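Local coordinates for Nitrate/nitrite sensor protein NarX (Escherichia coli K12, PDB 3EZH), which senses nitrate and nitrite in the periplasm and relays the signal across the inner membrane, as a histidine kinase, to the response regulators NarL and NarP, at residues M18-L23 with S91-G96; G14-Q19 with Q42-A47. All blocks are in the same frame, centred on the assembly; numbering follows the deposited sequence.

Overall arrangement
Both contacts lie on helix 6-25 of the periplasmic sensor domain, a four-helix bundle that pairs with a second subunit. In contact 1 the helix meets the last helix, 87-113; in contact 2 it meets the end of helix 34-44. Their centres are 10 Å apart, and Val94 CG2 of contact 1 packs on Arg17 O of contact 2 at 3.9 Å. Both are buried, though contact 1 runs out to an exposed serine where a water joins the helices. Contact 1 is aromatic and aliphatic with that water; contact 2 adds a direct but weak amide–hydroxyl bond, and its first segment carries the nitrate at the subunit interface.

Contact 1: M18-L23 with S91-G96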
HETATM    1  N   MSE A  18      -2.745   2.172   1.017  1.00 19.91           N
HETATM    2  CA  MSE A  18      -3.454   2.531  -0.187  1.00 19.36           C
HETATM    3  C   MSE A  18      -4.922   2.864   0.117  1.00 19.51           C
HETATM    4  O   MSE A  18      -5.481   3.817  -0.457  1.00 18.16           O
HETATM    5  CB  MSE A  18      -3.433   1.337  -1.183  1.00 21.24           C
HETATM    6  CG  MSE A  18      -4.188   1.621  -2.498  1.00 20.74           C
HETATM    7 SE   MSE A  18      -6.103   1.079  -2.419  1.00 32.34          SE
HETATM    8  CE  MSE A  18      -5.875  -0.816  -2.549  1.00 31.84           C
ATOM      9  N   GLN A  19      -5.560   2.098   1.030  1.00 16.14           N
ATOM     10  CA  GLN A  19      -6.964   2.337   1.254  1.00 15.41           C
ATOM     11  C   GLN A  19      -7.234   3.665   1.896  1.00 20.56           C
ATOM     12  O   GLN A  19      -8.322   4.260   1.686  1.00 19.12           O
ATOM     13  CB  GLN A  19      -7.572   1.174   2.039  1.00 18.00           C
ATOM     14  CG  GLN A  19      -7.530  -0.169   1.315  1.00 18.35           C
ATOM     15  CD  GLN A  19      -8.196  -1.270   2.163  1.00 19.69           C
ATOM     16  OE1 GLN A  19      -9.352  -1.137   2.544  1.00 23.27           O
ATOM     17  NE2 GLN A  19      -7.428  -2.322   2.508  1.00 20.99           N
ATOM     18  N   SER A  20      -6.220   4.112   2.678  1.00 17.22           N
ATOM     19  CA  SER A  20      -6.306   5.418   3.318  1.00 20.61           C
ATOM     20  C   SER A  20      -6.319   6.552   2.290  1.00 15.84           C
ATOM     21  O   SER A  20      -7.168   7.472   2.372  1.00 18.09           O
ATOM     22  CB  SER A  20      -5.103   5.636   4.289  1.00 17.92           C
ATOM     23  OG  SER A  20      -5.177   4.708   5.364  1.00 19.32           O
ATOM     24  N   TYR A  21      -5.399   6.492   1.321  1.00 17.32           N
ATOM     25  CA  TYR A  21      -5.326   7.547   0.334  1.00 17.38           C
ATOM     26  C   TYR A  21      -6.443   7.382  -0.686  1.00 17.05           C
ATOM     27  O   TYR A  21      -6.856   8.368  -1.300  1.00 17.20           O
ATOM     28  CB  TYR A  21      -3.969   7.587  -0.364  1.00 19.06           C
ATOM     29  CG  TYR A  21      -3.000   8.602   0.319  1.00 13.75           C
ATOM     30  CD1 TYR A  21      -3.226   9.959   0.175  1.00 13.85           C
ATOM     31  CD2 TYR A  21      -1.953   8.175   1.112  1.00 15.79           C
ATOM     32  CE1 TYR A  21      -2.396  10.891   0.836  1.00 21.42           C
ATOM     33  CE2 TYR A  21      -1.133   9.103   1.780  1.00 17.98           C
ATOM     34  CZ  TYR A  21      -1.382  10.428   1.629  1.00 16.86           C
ATOM     35  OH  TYR A  21      -0.575  11.372   2.301  1.00 19.55           O
ATOM     36  N   ARG A  22      -6.893   6.156  -0.885  1.00 17.62           N
ATOM     37  CA  ARG A  22      -8.055   6.009  -1.784  1.00 18.04           C
ATOM     38  C   ARG A  22      -9.276   6.708  -1.184  1.00 19.35           C
ATOM     39  O   ARG A  22     -10.057   7.313  -1.940  1.00 20.84           O
ATOM     40  CB  ARG A  22      -8.361   4.497  -2.047  1.00 16.78           C
ATOM     41  CG  ARG A  22      -9.651   4.286  -2.906  1.00 17.32           C
ATOM     42  CD  ARG A  22      -9.589   2.788  -3.406  1.00 16.85           C
ATOM     43  NE  ARG A  22      -9.918   1.886  -2.320  1.00 18.22           N
ATOM     44  CZ  ARG A  22      -9.868   0.545  -2.385  1.00 20.86           C
ATOM     45  NH1 ARG A  22      -9.463  -0.072  -3.504  1.00 21.68           N
ATOM     46  NH2 ARG A  22     -10.286  -0.191  -1.325  1.00 20.60           N
ATOM     47  N   LEU A  23      -9.508   6.612   0.151  1.00 17.40           N
ATOM     48  CA  LEU A  23     -10.631   7.331   0.722  1.00 15.87           C
ATOM     49  C   LEU A  23     -10.374   8.851   0.632  1.00 19.77           C
ATOM     50  O   LEU A  23     -11.268   9.617   0.407  1.00 17.62           O
ATOM     51  CB  LEU A  23     -10.822   6.904   2.184  1.00 20.58           C
ATOM     52  CG  LEU A  23     -11.590   5.595   2.380  1.00 21.49           C
ATOM     53  CD1 LEU A  23     -11.571   5.077   3.842  1.00 23.07           C
ATOM     54  CD2 LEU A  23     -13.074   5.865   2.006  1.00 25.81           C
ATOM     55  N   SER A  91      -1.975  11.540   5.926  1.00 18.88           N
ATOM     56  CA  SER A  91      -0.545  11.339   5.684  1.00 18.31           C
ATOM     57  C   SER A  91       0.094  10.736   6.929  1.00 17.23           C
ATOM     58  O   SER A  91       0.950   9.835   6.870  1.00 15.64           O
ATOM     59  CB  SER A  91       0.116  12.671   5.336  1.00 24.08           C
ATOM     60  OG  SER A  91       1.495  12.503   5.191  1.00 26.00           O
ATOM     61  N   GLN A  92      -0.308  11.240   8.096  1.00 15.09           N
ATOM     62  CA  GLN A  92       0.320  10.667   9.290  1.00 16.79           C
ATOM     63  C   GLN A  92      -0.140   9.234   9.559  1.00 17.34           C
ATOM     64  O   GLN A  92       0.606   8.425  10.042  1.00 18.46           O
ATOM     65  CB  GLN A  92      -0.008  11.532  10.529  1.00 19.64           C
ATOM     66  CG  GLN A  92       0.873  11.175  11.724  1.00 16.93           C
ATOM     67  CD  GLN A  92       2.356  11.280  11.428  1.00 15.00           C
ATOM     68  OE1 GLN A  92       2.807  12.254  10.868  1.00 22.39           O
ATOM     69  NE2 GLN A  92       3.101  10.300  11.829  1.00 20.18           N
ATOM     70  N   PHE A  93      -1.382   8.916   9.212  1.00 16.62           N
ATOM     71  CA  PHE A  93      -1.848   7.574   9.439  1.00 15.61           C
ATOM     72  C   PHE A  93      -1.030   6.613   8.590  1.00 15.84           C
ATOM     73  O   PHE A  93      -0.751   5.501   9.011  1.00 19.60           O
ATOM     74  CB  PHE A  93      -3.375   7.497   9.132  1.00 14.89           C
ATOM     75  CG  PHE A  93      -4.032   6.238   9.610  1.00 19.18           C
ATOM     76  CD1 PHE A  93      -4.340   6.050  10.977  1.00 21.34           C
ATOM     77  CD2 PHE A  93      -4.381   5.236   8.703  1.00 20.66           C
ATOM     78  CE1 PHE A  93      -4.983   4.862  11.433  1.00 23.53           C
ATOM     79  CE2 PHE A  93      -5.026   4.046   9.172  1.00 21.87           C
ATOM     80  CZ  PHE A  93      -5.323   3.852  10.510  1.00 23.24           C
ATOM     81  N   VAL A  94      -0.787   6.985   7.330  1.00 16.80           N
ATOM     82  CA  VAL A  94       0.012   6.151   6.454  1.00 15.85           C
ATOM     83  C   VAL A  94       1.446   6.063   7.002  1.00 17.53           C
ATOM     84  O   VAL A  94       2.080   5.044   6.881  1.00 17.85           O
ATOM     85  CB  VAL A  94      -0.012   6.740   5.055  1.00 16.56           C
ATOM     86  CG1 VAL A  94       1.064   6.114   4.184  1.00 17.06           C
ATOM     87  CG2 VAL A  94      -1.435   6.532   4.532  1.00 18.69           C
ATOM     88  N   ALA A  95       1.976   7.127   7.635  1.00 16.44           N
ATOM     89  CA  ALA A  95       3.328   6.988   8.199  1.00 15.38           C
ATOM     90  C   ALA A  95       3.315   5.989   9.354  1.00 16.65           C
ATOM     91  O   ALA A  95       4.261   5.185   9.523  1.00 20.37           O
ATOM     92  CB  ALA A  95       3.818   8.385   8.736  1.00 17.20           C
ATOM     93  N   GLY A  96       2.270   6.037  10.185  1.00 18.67           N
ATOM     94  CA  GLY A  96       2.146   5.072  11.281  1.00 17.59           C
ATOM     95  C   GLY A  96       2.011   3.652  10.718  1.00 18.54           C
ATOM     96  O   GLY A  96       2.539   2.705  11.256  1.00 18.95           O
TER
HETATM   97  O   HOH W   1       2.158  10.792   2.712  1.00 23.52           O
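Phe93 turns the edge of its ring to Ser20, whose OG lies near the ring plane, 3.5 Å from CD2. The Tyr21 ring is met obliquely: Val94 CG2 comes within 3.8 Å of CE2, and Ser91 CA also approaches at a slant, near the hydroxyl end. The tyrosine side chain runs roughly perpendicular to that of Val94, and its OH ends 3.4 Å from Ser91 CB. A water bridges the polar ends, 2.8 Å from Tyr21 OH and 3.1 Å from Ser91 OG. Val94 CG2 also reaches Ser20 CB at 3.8 Å, wedged between serine and tyrosine. With OG beside its own backbone N (chi1 -65°), Ser20 can bond to the carbonyl of Leu16 one turn back, which satisfies the hydroxyl while it borders Phe93. The axes of the two short segments are nearly antiparallel (172°) and approach to 9.5 Å; they belong to the first and last helices of the bundle. Leu65 and Leu73 of helix 59-79 pack against Phe93, while Tyr21 of the second subunit packs on Tyr21. Were Tyr21 cut back to an alanine, Val94 CG2 would probably lose its aromatic neighbour, the water its phenol partner, and a gap would be likely where the two tyrosines pack. The chemistry is thus apolar inside, with the serine hydroxyl tied back to its own helix, and changes at the exposed Ser91 to a bond made through water, so the helices are held across this contact by packing and one solvent bridge.

Contact 2: G14-Q19 with Q42-A47; sequences GSLRMQ and QTAFSA. With NO3 (nitrate ion), chain C.
Gln19 NE2 is held between two hydroxyls, donating to Ser15 OG at 3.1 Å on its own helix and, across the contact, to Thr43 OG1 at 3.5 Å. The first bond lies in the plane of the amide (4° out of it) but is bent; the second is weak, being long, although almost straight at 176°. The hydroxyl protons of Ser15 and Thr43 probably point to the carbonyls of Lys12 and Glu39, each on the same helix as its partner, which leaves both oxygens able to accept from the amide. Beside this polar row Leu16 and Thr43 run alongside one another, pointing opposite ways, with Leu16 CD2 against Thr43 CG2 at 3.7 Å and against Ala44 CB at 4.0 Å. With Thr43 CG2 anti to its backbone N and OG1 beside that N (chi1 -54°), the methyl faces the leucine while OG1, bonded mainly to the Glu39 carbonyl, is left weakly in reach of the amide. Helix 34-44 ends here, and Ser46 OG donates to Thr43 O at 2.9 Å. Elsewhere on segment 14-19, Arg17 NE binds nitrate O2 at 3.0 Å; Arg17 NH2 of the second subunit binds the same ion, while Asp98 and Asn11 of the second subunit both hold Arg17 NH1, which would steady the guanidinium against the anion. A helix thus packed on its own bundle and, on a different side, turning a buried arginine to the subunit interface, where it meets its copy round one nitrate, marks the ligand site of the dimeric four-helix sensor domain of NarX.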
ATOM      1  N   GLY A  14      -0.014  -3.582   4.410  1.00 17.52           N
ATOM      2  CA  GLY A  14       0.395  -2.482   3.532  1.00 20.08           C
ATOM      3  C   GLY A  14      -0.785  -1.916   2.779  1.00 22.61           C
ATOM      4  O   GLY A  14      -0.885  -0.710   2.549  1.00 19.07           O
ATOM      5  N   SER A  15      -1.722  -2.768   2.372  1.00 18.01           N
ATOM      6  CA  SER A  15      -2.848  -2.244   1.621  1.00 16.75           C
ATOM      7  C   SER A  15      -3.672  -1.210   2.367  1.00 15.60           C
ATOM      8  O   SER A  15      -4.394  -0.450   1.741  1.00 18.81           O
ATOM      9  CB  SER A  15      -3.762  -3.372   1.108  1.00 19.73           C
ATOM     10  OG  SER A  15      -4.728  -3.793   2.095  1.00 21.61           O
ATOM     11  N   LEU A  16      -3.619  -1.205   3.702  1.00 16.90           N
ATOM     12  CA  LEU A  16      -4.336  -0.179   4.426  1.00 16.01           C
ATOM     13  C   LEU A  16      -3.821   1.234   4.063  1.00 17.53           C
ATOM     14  O   LEU A  16      -4.554   2.205   4.226  1.00 18.69           O
ATOM     15  CB  LEU A  16      -4.133  -0.372   5.955  1.00 17.23           C
ATOM     16  CG  LEU A  16      -4.854  -1.652   6.433  1.00 16.68           C
ATOM     17  CD1 LEU A  16      -4.366  -1.964   7.881  1.00 23.24           C
ATOM     18  CD2 LEU A  16      -6.395  -1.469   6.435  1.00 21.22           C
ATOM     19  N   ARG A  17      -2.563   1.328   3.621  1.00 17.30           N
ATOM     20  CA  ARG A  17      -2.011   2.635   3.258  1.00 16.23           C
ATOM     21  C   ARG A  17      -2.689   3.080   1.991  1.00 19.50           C
ATOM     22  O   ARG A  17      -3.131   4.206   1.853  1.00 18.52           O
ATOM     23  CB  ARG A  17      -0.503   2.510   3.026  1.00 18.71           C
ATOM     24  CG  ARG A  17       0.266   1.968   4.277  1.00 16.58           C
ATOM     25  CD  ARG A  17       1.724   1.871   3.973  1.00 19.02           C
ATOM     26  NE  ARG A  17       2.025   0.791   3.022  1.00 19.34           N
ATOM     27  CZ  ARG A  17       3.200   0.170   2.917  1.00 24.31           C
ATOM     28  NH1 ARG A  17       4.254   0.500   3.703  1.00 21.34           N
ATOM     29  NH2 ARG A  17       3.303  -0.815   2.016  1.00 22.60           N
HETATM   30  N   MSE A  18      -2.745   2.172   1.017  1.00 19.91           N
HETATM   31  CA  MSE A  18      -3.454   2.531  -0.187  1.00 19.36           C
HETATM   32  C   MSE A  18      -4.922   2.864   0.117  1.00 19.51           C
HETATM   33  O   MSE A  18      -5.481   3.817  -0.457  1.00 18.16           O
HETATM   34  CB  MSE A  18      -3.433   1.337  -1.183  1.00 21.24           C
HETATM   35  CG  MSE A  18      -4.188   1.621  -2.498  1.00 20.74           C
HETATM   36 SE   MSE A  18      -6.103   1.079  -2.419  1.00 32.34          SE
HETATM   37  CE  MSE A  18      -5.875  -0.816  -2.549  1.00 31.84           C
ATOM     38  N   GLN A  19      -5.560   2.098   1.030  1.00 16.14           N
ATOM     39  CA  GLN A  19      -6.964   2.337   1.254  1.00 15.41           C
ATOM     40  C   GLN A  19      -7.234   3.665   1.896  1.00 20.56           C
ATOM     41  O   GLN A  19      -8.322   4.260   1.686  1.00 19.12           O
ATOM     42  CB  GLN A  19      -7.572   1.174   2.039  1.00 18.00           C
ATOM     43  CG  GLN A  19      -7.530  -0.169   1.315  1.00 18.35           C
ATOM     44  CD  GLN A  19      -8.196  -1.270   2.163  1.00 19.69           C
ATOM     45  OE1 GLN A  19      -9.352  -1.137   2.544  1.00 23.27           O
ATOM     46  NE2 GLN A  19      -7.428  -2.322   2.508  1.00 20.99           N
ATOM     47  N   GLN A  42     -12.790  -4.278   7.573  1.00 27.91           N
ATOM     48  CA  GLN A  42     -12.553  -5.723   7.557  1.00 29.07           C
ATOM     49  C   GLN A  42     -11.061  -6.033   7.613  1.00 29.24           C
ATOM     50  O   GLN A  42     -10.628  -6.873   8.404  1.00 31.44           O
ATOM     51  CB  GLN A  42     -13.191  -6.324   6.280  1.00 29.00           C
ATOM     52  CG  GLN A  42     -12.854  -7.814   5.990  1.00 40.29           C
ATOM     53  CD  GLN A  42     -11.423  -8.043   5.440  1.00 51.04           C
ATOM     54  OE1 GLN A  42     -10.439  -8.016   6.190  1.00 56.05           O
ATOM     55  NE2 GLN A  42     -11.316  -8.267   4.121  1.00 55.45           N
ATOM     56  N   THR A  43     -10.266  -5.324   6.808  1.00 26.85           N
ATOM     57  CA  THR A  43      -8.824  -5.527   6.779  1.00 27.61           C
ATOM     58  C   THR A  43      -8.154  -5.148   8.124  1.00 28.29           C
ATOM     59  O   THR A  43      -7.398  -5.914   8.698  1.00 27.89           O
ATOM     60  CB  THR A  43      -8.139  -4.654   5.693  1.00 30.34           C
ATOM     61  OG1 THR A  43      -8.756  -4.880   4.424  1.00 35.31           O
ATOM     62  CG2 THR A  43      -6.662  -5.004   5.558  1.00 29.27           C
ATOM     63  N   ALA A  44      -8.438  -3.941   8.589  1.00 25.77           N
ATOM     64  CA  ALA A  44      -7.810  -3.440   9.801  1.00 24.42           C
ATOM     65  C   ALA A  44      -8.099  -4.221  11.062  1.00 26.45           C
ATOM     66  O   ALA A  44      -7.255  -4.276  11.942  1.00 23.03           O
ATOM     67  CB  ALA A  44      -8.197  -1.989  10.006  1.00 22.61           C
ATOM     68  N   PHE A  45      -9.272  -4.869  11.134  1.00 25.67           N
ATOM     69  CA  PHE A  45      -9.630  -5.628  12.342  1.00 28.12           C
ATOM     70  C   PHE A  45      -9.637  -7.148  12.121  1.00 30.59           C
ATOM     71  O   PHE A  45     -10.105  -7.905  12.976  1.00 30.60           O
ATOM     72  CB  PHE A  45     -10.979  -5.186  12.867  1.00 27.61           C
ATOM     73  CG  PHE A  45     -10.973  -3.792  13.464  1.00 26.46           C
ATOM     74  CD1 PHE A  45     -11.067  -2.680  12.642  1.00 23.54           C
ATOM     75  CD2 PHE A  45     -10.783  -3.603  14.852  1.00 26.16           C
ATOM     76  CE1 PHE A  45     -10.959  -1.355  13.190  1.00 25.30           C
ATOM     77  CE2 PHE A  45     -10.683  -2.284  15.396  1.00 27.27           C
ATOM     78  CZ  PHE A  45     -10.768  -1.184  14.556  1.00 28.60           C
ATOM     79  N   SER A  46      -9.071  -7.581  11.011  1.00 26.50           N
ATOM     80  CA  SER A  46      -8.985  -9.022  10.698  1.00 26.05           C
ATOM     81  C   SER A  46      -8.151  -9.802  11.709  1.00 31.69           C
ATOM     82  O   SER A  46      -7.152  -9.300  12.261  1.00 22.16           O
ATOM     83  CB  SER A  46      -8.357  -9.222   9.309  1.00 27.09           C
ATOM     84  OG  SER A  46      -6.997  -8.777   9.265  1.00 27.91           O
ATOM     85  N   ALA A  47      -8.540 -11.060  11.936  1.00 25.45           N
ATOM     86  CA  ALA A  47      -7.797 -11.905  12.847  1.00 30.99           C
ATOM     87  C   ALA A  47      -6.386 -12.095  12.289  1.00 28.71           C
ATOM     88  O   ALA A  47      -5.403 -12.239  13.028  1.00 26.95           O
ATOM     89  CB  ALA A  47      -8.508 -13.268  12.986  1.00 35.36           C
TER
HETATM   90  N   NO3 C   1       0.281  -0.432   0.131  1.00 28.45           N
HETATM   91  O1  NO3 C   1      -0.828  -0.478  -0.434  1.00 22.29           O
HETATM   92  O2  NO3 C   1       0.743   0.655   0.299  1.00 22.28           O
HETATM   93  O3  NO3 C   1       0.823  -1.492   0.447  1.00 25.61           O